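Side-chain contacts in heme-binding protein A (Haemophilus parasuis 29755, PDB 3TPA), which is probably a periplasmic-type solute-binding protein of family 5 that binds glutathione, as in the GbpA family of the Pasteurellaceae: residues 32-37 with 203-208; 234-237 with 243-246; 495-498 with 504-507; 153-158 with 414-419; 253-256 with 260-263. The protein carries 1 engineered substitution. All coordinates share one frame; numbering follows the deposited sequence.

Contact 1: 32-37 with 203-208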
loop_
_atom_site.group_PDB
_atom_site.type_symbol
_atom_site.label_atom_id
_atom_site.label_comp_id
_atom_site.label_asym_id
_atom_site.label_seq_id
_atom_site.Cartn_x
_atom_site.Cartn_y
_atom_site.Cartn_z
ATOM N N PHE A 32 5.810 -9.421 4.678
ATOM C CA PHE A 32 6.210 -9.588 3.284
ATOM C C PHE A 32 7.714 -9.433 3.110
ATOM O O PHE A 32 8.331 -10.116 2.305
ATOM C CB PHE A 32 5.481 -8.573 2.405
ATOM C CG PHE A 32 4.016 -8.862 2.204
ATOM C CD1 PHE A 32 3.539 -10.160 2.150
ATOM C CD2 PHE A 32 3.113 -7.819 2.033
ATOM C CE1 PHE A 32 2.161 -10.420 1.937
ATOM C CE2 PHE A 32 1.737 -8.072 1.814
ATOM C CZ PHE A 32 1.269 -9.367 1.779
ATOM N N ASN A 33 8.314 -8.540 3.887
ATOM C CA ASN A 33 9.741 -8.290 3.784
ATOM C C ASN A 33 10.566 -9.545 4.103
ATOM O O ASN A 33 11.678 -9.719 3.599
ATOM C CB ASN A 33 10.140 -7.147 4.730
ATOM C CG ASN A 33 9.677 -5.807 4.228
ATOM O OD1 ASN A 33 9.656 -5.575 3.025
ATOM N ND2 ASN A 33 9.295 -4.913 5.141
ATOM N N ALA A 34 10.021 -10.400 4.961
ATOM C CA ALA A 34 10.677 -11.648 5.363
ATOM C C ALA A 34 10.363 -12.825 4.439
ATOM O O ALA A 34 10.999 -13.864 4.537
ATOM C CB ALA A 34 10.280 -12.005 6.787
ATOM N N SER A 35 9.367 -12.685 3.563
ATOM C CA SER A 35 9.010 -13.792 2.670
ATOM C C SER A 35 9.000 -13.420 1.178
ATOM O O SER A 35 9.988 -13.597 0.475
ATOM C CB SER A 35 7.668 -14.400 3.080
ATOM O OG SER A 35 6.642 -13.422 3.084
ATOM N N SER A 36 7.884 -12.889 0.701
ATOM C CA SER A 36 7.713 -12.591 -0.715
ATOM C C SER A 36 8.858 -11.755 -1.275
ATOM O O SER A 36 9.249 -11.925 -2.432
ATOM C CB SER A 36 6.373 -11.882 -0.942
ATOM O OG SER A 36 6.137 -10.954 0.109
ATOM N N GLN A 37 9.390 -10.847 -0.458
ATOM C CA GLN A 37 10.343 -9.866 -0.954
ATOM C C GLN A 37 11.708 -10.474 -1.209
ATOM O O GLN A 37 12.451 -9.959 -2.031
ATOM C CB GLN A 37 10.452 -8.641 -0.024
ATOM C CG GLN A 37 9.265 -7.673 -0.086
ATOM C CD GLN A 37 9.208 -6.850 -1.373
ATOM O OE1 GLN A 37 10.181 -6.213 -1.765
ATOM N NE2 GLN A 37 8.054 -6.852 -2.020
ATOM N N VAL A 203 15.894 -14.022 11.661
ATOM C CA VAL A 203 15.562 -14.767 10.442
ATOM C C VAL A 203 16.751 -14.715 9.474
ATOM O O VAL A 203 17.235 -13.642 9.140
ATOM C CB VAL A 203 14.289 -14.241 9.759
ATOM C CG1 VAL A 203 13.845 -15.191 8.680
ATOM C CG2 VAL A 203 13.162 -14.050 10.765
ATOM N N ARG A 204 17.229 -15.876 9.035
ATOM C CA ARG A 204 18.447 -15.937 8.227
ATOM C C ARG A 204 18.239 -16.424 6.793
ATOM O O ARG A 204 17.473 -17.358 6.553
ATOM C CB ARG A 204 19.486 -16.829 8.919
ATOM C CG ARG A 204 20.157 -16.179 10.119
ATOM C CD ARG A 204 21.257 -17.084 10.690
ATOM N NE ARG A 204 22.164 -16.357 11.576
ATOM C CZ ARG A 204 21.886 -16.052 12.838
ATOM N NH1 ARG A 204 20.724 -16.405 13.364
ATOM N NH2 ARG A 204 22.768 -15.389 13.570
ATOM N N TYR A 205 18.940 -15.801 5.847
ATOM C CA TYR A 205 18.823 -16.155 4.432
ATOM C C TYR A 205 20.183 -16.286 3.787
ATOM O O TYR A 205 21.148 -15.669 4.225
ATOM C CB TYR A 205 18.045 -15.096 3.631
ATOM C CG TYR A 205 16.716 -14.724 4.219
ATOM C CD1 TYR A 205 15.528 -15.213 3.686
ATOM C CD2 TYR A 205 16.648 -13.881 5.303
ATOM C CE1 TYR A 205 14.297 -14.868 4.241
ATOM C CE2 TYR A 205 15.433 -13.531 5.864
ATOM C CZ TYR A 205 14.264 -14.021 5.331
ATOM O OH TYR A 205 13.073 -13.662 5.908
ATOM N N THR A 206 20.225 -17.070 2.715
ATOM C CA THR A 206 21.410 -17.219 1.880
ATOM C C THR A 206 21.070 -16.943 0.427
ATOM O O THR A 206 19.970 -17.251 -0.020
ATOM C CB THR A 206 21.955 -18.650 1.969
ATOM O OG1 THR A 206 22.364 -18.919 3.318
ATOM C CG2 THR A 206 23.143 -18.820 1.035
ATOM N N ALA A 207 22.008 -16.380 -0.322
ATOM C CA ALA A 207 21.760 -16.097 -1.732
ATOM C C ALA A 207 21.495 -17.372 -2.534
ATOM O O ALA A 207 22.135 -18.404 -2.326
ATOM C CB ALA A 207 22.924 -15.324 -2.340
ATOM N N ASN A 208 20.544 -17.274 -3.456
ATOM C CA ASN A 208 20.249 -18.334 -4.404
ATOM C C ASN A 208 21.186 -18.251 -5.606
ATOM O O ASN A 208 21.115 -17.309 -6.402
ATOM C CB ASN A 208 18.798 -18.213 -4.872
ATOM C CG ASN A 208 18.431 -19.245 -5.917
ATOM O OD1 ASN A 208 19.157 -20.221 -6.130
ATOM N ND2 ASN A 208 17.287 -19.039 -6.575
#
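Tyr205 reaches out of strand 202-207, an inner strand of a mixed five-stranded sheet, and plants its hydroxyl on the backbone of Ala34 in the turn just ahead of helix 36-39. This is the tight part of the contact. The phenol donates from OH to Ala34 O over a very short 2.5 Å, and the accepting oxygen sits at the rim of the ring, close to its plane. The methyl of Ala34 lies beside the same hydroxyl, with CB 3.4 Å from Tyr205 OH. Tyr205 CG stands anti to its carbonyl carbon (chi1 -52°), which swings the ring off the strand toward the turn. The Tyr205 side chain also packs within its own sheet, on Phe192, Leu221 and Phe223.

Elsewhere the two segments stand well apart. Alternation along the strand puts Val203 and Tyr205 on the buried side, while Arg204 and Thr206 lie on the looser, partly solvent-accessible side and do not touch the turn. Behind Ala34 the turn is tied up by its own bonds: Phe32 O accepts from both Ser35 N and Gln37 N, which come from opposite faces of its carbonyl plane. At the joint itself, CZ, OH of Tyr205 and Ala34 O make an angle of about 118°.

Contact 2: 234-237 with 243-246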
loop_
_atom_site.group_PDB
_atom_site.type_symbol
_atom_site.label_atom_id
_atom_site.label_comp_id
_atom_site.label_asym_id
_atom_site.label_seq_id
_atom_site.Cartn_x
_atom_site.Cartn_y
_atom_site.Cartn_z
ATOM N N ALA A 234 20.986 3.726 17.302
ATOM C CA ALA A 234 22.344 3.650 17.864
ATOM C C ALA A 234 23.183 2.616 17.122
ATOM O O ALA A 234 24.323 2.881 16.755
ATOM C CB ALA A 234 22.285 3.298 19.343
ATOM N N LYS A 235 22.601 1.442 16.886
ATOM C CA LYS A 235 23.350 0.356 16.259
ATOM C C LYS A 235 23.652 0.646 14.803
ATOM O O LYS A 235 24.656 0.184 14.267
ATOM C CB LYS A 235 22.625 -0.989 16.405
ATOM C CG LYS A 235 22.789 -1.601 17.788
ATOM C CD LYS A 235 22.019 -2.897 17.946
ATOM C CE LYS A 235 22.904 -4.091 17.666
ATOM N NZ LYS A 235 23.950 -4.222 18.712
ATOM N N LEU A 236 22.768 1.407 14.166
ATOM C CA LEU A 236 22.935 1.769 12.759
ATOM C C LEU A 236 24.165 2.664 12.622
ATOM O O LEU A 236 25.032 2.416 11.791
ATOM C CB LEU A 236 21.681 2.483 12.235
ATOM C CG LEU A 236 21.613 2.849 10.753
ATOM C CD1 LEU A 236 21.471 1.600 9.903
ATOM C CD2 LEU A 236 20.443 3.787 10.512
ATOM N N LYS A 237 24.238 3.701 13.451
ATOM C CA LYS A 237 25.442 4.538 13.520
ATOM C C LYS A 237 26.676 3.681 13.757
ATOM O O LYS A 237 27.691 3.832 13.083
ATOM C CB LYS A 237 25.322 5.596 14.623
ATOM C CG LYS A 237 24.363 6.710 14.282
ATOM C CD LYS A 237 24.496 7.892 15.226
ATOM C CE LYS A 237 23.812 7.612 16.555
ATOM N NZ LYS A 237 23.838 8.801 17.455
ATOM N N VAL A 243 20.445 -1.756 8.040
ATOM C CA VAL A 243 19.154 -1.147 7.730
ATOM C C VAL A 243 18.330 -1.217 9.002
ATOM O O VAL A 243 18.448 -2.179 9.740
ATOM C CB VAL A 243 18.375 -1.955 6.644
ATOM C CG1 VAL A 243 17.149 -1.176 6.125
ATOM C CG2 VAL A 243 19.277 -2.379 5.493
ATOM N N ILE A 244 17.482 -0.221 9.251
ATOM C CA ILE A 244 16.519 -0.319 10.341
ATOM C C ILE A 244 15.121 0.045 9.862
ATOM O O ILE A 244 14.955 0.743 8.858
ATOM C CB ILE A 244 16.893 0.590 11.542
ATOM C CG1 ILE A 244 16.801 2.068 11.144
ATOM C CG2 ILE A 244 18.282 0.235 12.074
ATOM C CD1 ILE A 244 16.827 3.026 12.327
ATOM N N ASP A 245 14.113 -0.434 10.579
ATOM C CA ASP A 245 12.742 -0.049 10.283
ATOM C C ASP A 245 12.157 0.779 11.435
ATOM O O ASP A 245 12.789 0.946 12.479
ATOM C CB ASP A 245 11.871 -1.270 9.949
ATOM C CG ASP A 245 11.647 -2.195 11.132
ATOM O OD1 ASP A 245 12.294 -2.012 12.188
ATOM O OD2 ASP A 245 10.824 -3.129 10.988
ATOM N N PHE A 246 10.960 1.312 11.209
ATOM C CA PHE A 246 10.251 2.152 12.182
ATOM C C PHE A 246 11.178 3.042 13.020
ATOM O O PHE A 246 11.171 2.974 14.242
ATOM C CB PHE A 246 9.336 1.296 13.074
ATOM C CG PHE A 246 8.235 0.584 12.306
ATOM C CD1 PHE A 246 7.063 1.238 11.969
ATOM C CD2 PHE A 246 8.394 -0.727 11.899
ATOM C CE1 PHE A 246 6.052 0.581 11.240
ATOM C CE2 PHE A 246 7.392 -1.387 11.175
ATOM C CZ PHE A 246 6.222 -0.736 10.847
#
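Leu236 lays its forked end over the side chain of Ile244, joining the last turn of helix 229-237 to strand 243-244 at the edge of a mixed five-stranded sheet. The two branches divide the work. CD2 meets the longer arm of the isoleucine, 4.1 Å from Ile244 CG1 and equally far from Ile244 CD1. CD1 goes to the other branch, Ile244 CG2, and also comes within 4.0 Å of the backbone N of Val243. With its CG anti to the backbone N (chi1 -175°), the leucine extends away from the helix to bring both methyls onto the strand. Ile244 carries CG1 between its own N and carbonyl carbon (chi1 66°), so that CG2 is left alongside Leu236 CB and CD1.

Pro489 of strand 478-491 touches both side chains, and Ile261 covers Leu236 further. Val243 faces away from the helix toward Leu10 and Val488, while its backbone pairs with Val11 and Cys13; Cys13 is also joined by a disulfide to Cys241 in the short connection between the two segments. No hydrogen bond spans the contact itself: the meeting of Leu236 and Ile244 is purely apolar, so it rests on burying hydrocarbon.

Contact 3: 495-498 with 504-507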
loop_
_atom_site.group_PDB
_atom_site.type_symbol
_atom_site.label_atom_id
_atom_site.label_comp_id
_atom_site.label_asym_id
_atom_site.label_seq_id
_atom_site.Cartn_x
_atom_site.Cartn_y
_atom_site.Cartn_z
ATOM N N GLN A 495 24.922 -0.229 -0.791
ATOM C CA GLN A 495 24.808 0.430 -2.086
ATOM C C GLN A 495 23.785 -0.268 -2.978
ATOM O O GLN A 495 23.696 -1.488 -2.989
ATOM C CB GLN A 495 26.160 0.397 -2.809
ATOM C CG GLN A 495 27.218 1.308 -2.228
ATOM C CD GLN A 495 27.115 2.717 -2.769
ATOM O OE1 GLN A 495 26.646 3.624 -2.083
ATOM N NE2 GLN A 495 27.547 2.907 -4.014
ATOM N N GLY A 496 23.028 0.516 -3.733
ATOM C CA GLY A 496 22.148 -0.025 -4.754
ATOM C C GLY A 496 20.756 -0.338 -4.252
ATOM O O GLY A 496 19.948 -0.956 -4.962
ATOM N N PHE A 497 20.470 0.074 -3.022
ATOM C CA PHE A 497 19.129 -0.094 -2.475
ATOM C C PHE A 497 18.251 0.985 -3.061
ATOM O O PHE A 497 18.629 2.147 -3.065
ATOM C CB PHE A 497 19.122 0.038 -0.953
ATOM C CG PHE A 497 17.760 -0.177 -0.331
ATOM C CD1 PHE A 497 17.379 -1.432 0.111
ATOM C CD2 PHE A 497 16.856 0.874 -0.210
ATOM C CE1 PHE A 497 16.131 -1.643 0.675
ATOM C CE2 PHE A 497 15.609 0.671 0.365
ATOM C CZ PHE A 497 15.242 -0.600 0.803
ATOM N N VAL A 498 17.079 0.598 -3.551
ATOM C CA VAL A 498 16.116 1.550 -4.092
ATOM C C VAL A 498 14.846 1.502 -3.253
ATOM O O VAL A 498 14.291 0.434 -3.019
ATOM C CB VAL A 498 15.764 1.225 -5.554
ATOM C CG1 VAL A 498 14.723 2.207 -6.090
ATOM C CG2 VAL A 498 17.015 1.231 -6.422
ATOM N N TYR A 504 8.148 -1.623 0.914
ATOM C CA TYR A 504 8.862 -2.881 1.180
ATOM C C TYR A 504 10.355 -2.745 0.989
ATOM O O TYR A 504 10.822 -1.805 0.345
ATOM C CB TYR A 504 8.305 -4.018 0.319
ATOM C CG TYR A 504 6.822 -4.161 0.522
ATOM C CD1 TYR A 504 6.305 -4.453 1.780
ATOM C CD2 TYR A 504 5.929 -3.964 -0.539
ATOM C CE1 TYR A 504 4.936 -4.558 1.979
ATOM C CE2 TYR A 504 4.563 -4.075 -0.351
ATOM C CZ TYR A 504 4.073 -4.369 0.902
ATOM O OH TYR A 504 2.715 -4.470 1.066
ATOM N N THR A 505 11.108 -3.701 1.530
ATOM C CA THR A 505 12.570 -3.679 1.423
ATOM C C THR A 505 13.090 -4.943 0.708
ATOM O O THR A 505 13.112 -6.033 1.284
ATOM C CB THR A 505 13.231 -3.619 2.818
ATOM O OG1 THR A 505 12.751 -4.712 3.604
ATOM C CG2 THR A 505 12.895 -2.313 3.554
ATOM N N ALA A 506 13.513 -4.793 -0.538
ATOM C CA ALA A 506 14.136 -5.893 -1.276
ATOM C C ALA A 506 15.654 -5.720 -1.276
ATOM O O ALA A 506 16.157 -4.619 -1.476
ATOM C CB ALA A 506 13.600 -5.966 -2.719
ATOM N N PHE A 507 16.384 -6.799 -1.029
ATOM C CA PHE A 507 17.834 -6.713 -0.925
ATOM C C PHE A 507 18.580 -7.281 -2.130
ATOM O O PHE A 507 19.806 -7.218 -2.190
ATOM C CB PHE A 507 18.309 -7.292 0.410
ATOM C CG PHE A 507 17.721 -6.577 1.600
ATOM C CD1 PHE A 507 18.086 -5.265 1.885
ATOM C CD2 PHE A 507 16.789 -7.195 2.408
ATOM C CE1 PHE A 507 17.543 -4.593 2.963
ATOM C CE2 PHE A 507 16.236 -6.530 3.487
ATOM C CZ PHE A 507 16.613 -5.221 3.765
HETATM O O HOH W 1 13.306 -2.232 -1.884
HETATM O O HOH W 2 16.190 -2.254 -3.195
#
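Ala506 N donates to water 1 at 2.9 Å, and from there the bridge runs across to Val498, whose O lies 3.1 Å from the same water. Tyr504 O is a weaker partner on the Ala506 side; with more acceptors than protons around this water, its donated bonds may be shared. A second bridge runs alongside: Val498 N donates to water 2 at 3.0 Å, and water 2 is 2.9 Å from Ala506 O. Both the N and the O of Val498 thus reach Ala506 through water.

The apolar half belongs to Phe497. With CG anti to the backbone N (chi1 -178°), its ring is carried across to the other segment, where CE1 and CZ make the contacts. CZ meets Thr505 CG2 at 4.0 Å, the methyl lying near the ring plane. CE1 is 3.7 Å from Ala506 O and 4.0 Å from CE1 of Phe507, the two rings meeting at a slant. Water 2 hangs over one face, displaced toward the rim, so solvent and aromatic surface are in contact here.

Val488 and Leu490 of strand 478-491 also pack on Phe497, while Phe507 rests on Leu10 and Asn12; Thr505 N is bonded to Asn33 OD1. The arrangement is that of a long irregular loop, between strands 494-495 and 511-512, whose two limbs are joined by waters and by the ring of Phe497 set against Thr505 and Phe507.

Contact 4: 153-158 with 414-419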
loop_
_atom_site.group_PDB
_atom_site.type_symbol
_atom_site.label_atom_id
_atom_site.label_comp_id
_atom_site.label_asym_id
_atom_site.label_seq_id
_atom_site.Cartn_x
_atom_site.Cartn_y
_atom_site.Cartn_z
ATOM N N PHE A 153 -5.565 -4.475 -12.688
ATOM C CA PHE A 153 -5.287 -5.882 -12.445
ATOM C C PHE A 153 -3.835 -6.282 -12.712
ATOM O O PHE A 153 -3.266 -7.070 -11.964
ATOM C CB PHE A 153 -6.230 -6.779 -13.260
ATOM C CG PHE A 153 -6.017 -8.244 -12.995
ATOM C CD1 PHE A 153 -6.346 -8.785 -11.760
ATOM C CD2 PHE A 153 -5.443 -9.070 -13.957
ATOM C CE1 PHE A 153 -6.125 -10.133 -11.494
ATOM C CE2 PHE A 153 -5.223 -10.418 -13.697
ATOM C CZ PHE A 153 -5.564 -10.949 -12.465
ATOM N N ILE A 154 -3.238 -5.764 -13.780
ATOM C CA ILE A 154 -1.825 -6.073 -14.062
ATOM C C ILE A 154 -0.901 -5.710 -12.877
ATOM O O ILE A 154 0.037 -6.450 -12.541
ATOM C CB ILE A 154 -1.320 -5.440 -15.400
ATOM C CG1 ILE A 154 -0.025 -6.130 -15.857
ATOM C CG2 ILE A 154 -1.113 -3.911 -15.289
ATOM C CD1 ILE A 154 -0.129 -7.640 -15.934
ATOM N N THR A 155 -1.172 -4.594 -12.212
ATOM C CA THR A 155 -0.383 -4.255 -11.021
ATOM C C THR A 155 -0.747 -5.123 -9.818
ATOM O O THR A 155 0.108 -5.454 -9.005
ATOM C CB THR A 155 -0.423 -2.754 -10.666
ATOM O OG1 THR A 155 -1.769 -2.324 -10.551
ATOM C CG2 THR A 155 0.245 -1.927 -11.756
ATOM N N THR A 156 -2.010 -5.525 -9.708
ATOM C CA THR A 156 -2.377 -6.458 -8.647
ATOM C C THR A 156 -1.559 -7.757 -8.728
ATOM O O THR A 156 -1.155 -8.311 -7.706
ATOM C CB THR A 156 -3.892 -6.748 -8.651
ATOM O OG1 THR A 156 -4.589 -5.515 -8.434
ATOM C CG2 THR A 156 -4.266 -7.754 -7.544
ATOM N N VAL A 157 -1.302 -8.219 -9.946
ATOM C CA VAL A 157 -0.560 -9.462 -10.191
ATOM C C VAL A 157 0.884 -9.406 -9.666
ATOM O O VAL A 157 1.500 -10.449 -9.398
ATOM C CB VAL A 157 -0.549 -9.804 -11.698
ATOM C CG1 VAL A 157 0.396 -10.954 -12.004
ATOM C CG2 VAL A 157 -1.955 -10.139 -12.155
ATOM N N ALA A 158 1.407 -8.189 -9.523
ATOM C CA ALA A 158 2.764 -7.959 -9.021
ATOM C C ALA A 158 2.827 -7.835 -7.492
ATOM O O ALA A 158 3.905 -7.699 -6.902
ATOM C CB ALA A 158 3.350 -6.696 -9.670
ATOM N N SER A 414 -3.380 3.327 -0.404
ATOM C CA SER A 414 -3.561 2.524 -1.602
ATOM C C SER A 414 -2.605 1.337 -1.585
ATOM O O SER A 414 -1.415 1.504 -1.326
ATOM C CB SER A 414 -3.293 3.365 -2.841
ATOM O OG SER A 414 -3.328 2.569 -4.016
ATOM N N ARG A 415 -3.108 0.145 -1.889
ATOM C CA ARG A 415 -2.263 -1.042 -1.850
ATOM C C ARG A 415 -1.580 -1.364 -3.177
ATOM O O ARG A 415 -0.552 -2.020 -3.178
ATOM C CB ARG A 415 -3.041 -2.258 -1.345
ATOM C CG ARG A 415 -3.719 -2.046 -0.011
ATOM C CD ARG A 415 -4.615 -3.224 0.319
ATOM N NE ARG A 415 -5.707 -2.852 1.211
ATOM C CZ ARG A 415 -6.915 -2.489 0.797
ATOM N NH1 ARG A 415 -7.193 -2.445 -0.499
ATOM N NH2 ARG A 415 -7.844 -2.167 1.681
ATOM N N ASN A 416 -2.145 -0.903 -4.306
ATOM C CA ASN A 416 -1.519 -1.139 -5.613
ATOM C C ASN A 416 -0.993 0.135 -6.264
ATOM O O ASN A 416 -0.360 0.100 -7.318
ATOM C CB ASN A 416 -2.441 -1.934 -6.585
ATOM C CG ASN A 416 -3.667 -1.162 -7.046
ATOM O OD1 ASN A 416 -3.802 0.028 -6.807
ATOM N ND2 ASN A 416 -4.576 -1.862 -7.727
ATOM N N GLY A 417 -1.256 1.267 -5.620
ATOM C CA GLY A 417 -0.771 2.555 -6.082
ATOM C C GLY A 417 -1.377 3.101 -7.363
ATOM O O GLY A 417 -0.854 4.062 -7.916
ATOM N N ASP A 418 -2.469 2.515 -7.847
ATOM C CA ASP A 418 -3.139 3.045 -9.048
ATOM C C ASP A 418 -4.132 4.149 -8.671
ATOM O O ASP A 418 -4.759 4.069 -7.613
ATOM C CB ASP A 418 -3.899 1.922 -9.766
ATOM C CG ASP A 418 -4.344 2.320 -11.152
ATOM O OD1 ASP A 418 -5.428 2.915 -11.284
ATOM O OD2 ASP A 418 -3.608 2.050 -12.117
ATOM N N PRO A 419 -4.291 5.171 -9.528
ATOM C CA PRO A 419 -5.278 6.221 -9.229
ATOM C C PRO A 419 -6.676 5.665 -8.983
ATOM O O PRO A 419 -7.408 6.213 -8.166
ATOM C CB PRO A 419 -5.262 7.111 -10.490
ATOM C CG PRO A 419 -4.591 6.274 -11.559
ATOM C CD PRO A 419 -3.606 5.412 -10.807
HETATM O O HOH W 3 -0.983 0.503 -9.806
HETATM O O HOH W 4 -2.439 -0.580 -12.940
#
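Asn416 points its amide at two threonines, Thr155 and Thr156, yet bonds directly to neither; water makes the polar link instead. Asn416 ND2 stops 3.7 Å from Thr156 OG1 and 4.0 Å from Thr155 OG1, close, but with no hydrogen bond formed. The bridging centres on Thr155 OG1, which receives a proton from water 3 and another from water 4, each at 3.0 Å. Water 3 also donates to Asn416 O over a short 2.6 Å, and water 4 to Asp418 OD2. The same hydroxyl is bonded to Pro152 O one turn back, so three bonds grip it, and its chi1 of 54° sets OG1 between N and carbonyl carbon, turned back toward Pro152 O and across to the waters.

The loop 414-419 keeps its shape by its own means. Asn416 OD1 accepts from Asp418 N at 3.0 Å, with an N-H...O angle of 169°, an Asx turn in which the donor stands above the carbonyl plane. Ser414 OG takes Gly417 N in an ST motif. Asp418 then caps Asp420 N with OD1, at the start of helix 420-427, and forms a salt bridge to Arg461 through OD2.

Helix 153-156 and this loop are far apart in sequence but meet near the middle of the molecule, consistent with opposing walls of the cleft of a two-lobed solute-binding protein. The polar link across this interface is made through water, with no direct hydrogen bond between the two segments; Asp418, paired with arginine and helix start, is likely to stay charged.

Contact 5: 253-256 with 260-263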
loop_
_atom_site.group_PDB
_atom_site.type_symbol
_atom_site.label_atom_id
_atom_site.label_comp_id
_atom_site.label_asym_id
_atom_site.label_seq_id
_atom_site.Cartn_x
_atom_site.Cartn_y
_atom_site.Cartn_z
ATOM N N ALA A 253 15.713 14.064 12.136
ATOM C CA ALA A 253 16.481 15.289 11.925
ATOM C C ALA A 253 17.984 15.092 12.162
ATOM O O ALA A 253 18.808 15.530 11.367
ATOM C CB ALA A 253 15.947 16.406 12.819
ATOM N N GLN A 254 18.348 14.426 13.248
ATOM C CA GLN A 254 19.758 14.136 13.476
ATOM C C GLN A 254 20.335 13.065 12.532
ATOM O O GLN A 254 21.530 13.096 12.218
ATOM C CB GLN A 254 20.013 13.749 14.932
ATOM C CG GLN A 254 21.468 13.343 15.200
ATOM C CD GLN A 254 22.445 14.462 14.882
ATOM O OE1 GLN A 254 22.157 15.640 15.108
ATOM N NE2 GLN A 254 23.606 14.099 14.352
ATOM N N MET A 255 19.502 12.111 12.106
ATOM C CA MET A 255 19.947 11.097 11.140
ATOM C C MET A 255 20.365 11.778 9.841
ATOM O O MET A 255 21.292 11.339 9.176
ATOM C CB MET A 255 18.860 10.056 10.830
ATOM C CG MET A 255 18.575 9.034 11.901
ATOM S SD MET A 255 17.222 7.912 11.422
ATOM C CE MET A 255 17.134 6.868 12.883
ATOM N N LYS A 256 19.657 12.842 9.476
ATOM C CA LYS A 256 19.985 13.605 8.276
ATOM C C LYS A 256 21.365 14.275 8.366
ATOM O O LYS A 256 21.914 14.709 7.358
ATOM C CB LYS A 256 18.903 14.649 7.995
ATOM C CG LYS A 256 17.637 14.082 7.309
ATOM C CD LYS A 256 16.492 15.091 7.327
ATOM C CE LYS A 256 15.236 14.549 6.661
ATOM N NZ LYS A 256 14.125 15.553 6.730
ATOM N N GLN A 260 27.374 8.491 9.126
ATOM C CA GLN A 260 27.279 7.033 8.998
ATOM C C GLN A 260 25.981 6.581 8.335
ATOM O O GLN A 260 25.831 5.415 7.995
ATOM C CB GLN A 260 27.386 6.355 10.362
ATOM C CG GLN A 260 28.552 6.825 11.215
ATOM C CD GLN A 260 28.126 7.767 12.321
ATOM O OE1 GLN A 260 27.345 8.697 12.107
ATOM N NE2 GLN A 260 28.639 7.528 13.520
ATOM N N ILE A 261 25.054 7.513 8.162
ATOM C CA ILE A 261 23.703 7.184 7.709
ATOM C C ILE A 261 23.356 7.812 6.371
ATOM O O ILE A 261 23.642 8.989 6.107
ATOM C CB ILE A 261 22.642 7.581 8.771
ATOM C CG1 ILE A 261 22.837 6.742 10.044
ATOM C CG2 ILE A 261 21.222 7.414 8.212
ATOM C CD1 ILE A 261 22.108 7.291 11.256
ATOM N N ASN A 262 22.751 6.984 5.526
ATOM C CA ASN A 262 22.180 7.392 4.261
ATOM C C ASN A 262 20.663 7.270 4.429
ATOM O O ASN A 262 20.102 6.178 4.290
ATOM C CB ASN A 262 22.687 6.459 3.161
ATOM C CG ASN A 262 22.004 6.686 1.824
ATOM O OD1 ASN A 262 21.462 7.757 1.550
ATOM N ND2 ASN A 262 22.029 5.664 0.980
ATOM N N LEU A 263 20.011 8.382 4.763
ATOM C CA LEU A 263 18.578 8.364 5.029
ATOM C C LEU A 263 17.778 8.561 3.738
ATOM O O LEU A 263 17.742 9.658 3.194
ATOM C CB LEU A 263 18.195 9.453 6.036
ATOM C CG LEU A 263 16.690 9.475 6.355
ATOM C CD1 LEU A 263 16.292 8.251 7.186
ATOM C CD2 LEU A 263 16.296 10.750 7.067
HETATM O O HOH W 5 22.640 11.509 6.977
#
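Met255 leaves its helix with CG anti to the carbonyl carbon (chi1 -74°) and runs on fully extended, while Leu263 on the facing strand holds CG anti to its own N (chi1 -180°) and fans both methyls toward the helix end. Met255 meets the strand with the near part of its chain: CG is 4.0 Å from Ile261 CD1. Further out, SD passes Leu263 CD1 at a looser 4.4 Å, and the end of the methionine leads away from the strand, CE reaching Ile244; the side chain also touches Pro489.

The other methyl of the leucine is taken by Lys256. Its chain is stretched out and runs obliquely past, so that Leu263 CD2 touches Lys256 CG at 3.6 Å and Lys256 CE at 4.0 Å; here aliphatic methylenes do the packing, and the ammonium is carried beyond, with a long, weak ion pair to Glu265. This is a helix-turn-strand unit: helix 249-255 ends, the chain reverses in a short turn, and strand 261-276 sets off along strand 478-491, whose Leu490 is bonded to Asn262 through the backbone. Tyr233 of helix 229-237 covers both Met255 and Ile261 from the neighbouring helix.

A polar bridge joins the two backbones. Water 5 lies 2.6 Å from Met255 O and 2.8 Å from Ile261 O, and it has other acceptors in reach, so its protons may be shared. Ile261 CB and CG2 each lie 4.0 Å from that same Met255 O.

From the N terminus, contact 1 opens first, its loop running from 32-37 to strand 202-207 of the five-stranded mixed sheet. Before it closes, helix 153-156 opens contact 4, so these two cross; contact 4 closes only at 414-419. Nested inside that long loop lie contacts 2 and 5, two short helix-to-strand reversals in series, whose side chains touch where Leu236 meets Ile261 and Ile244 meets Met255. Together they join strand 243-244 of the first sheet to strand 261-276 of the six-stranded one. Contact 3 closes a small loop near the C terminus, touching contact 1 through Asn33 and contact 2 through Val243 and Phe507.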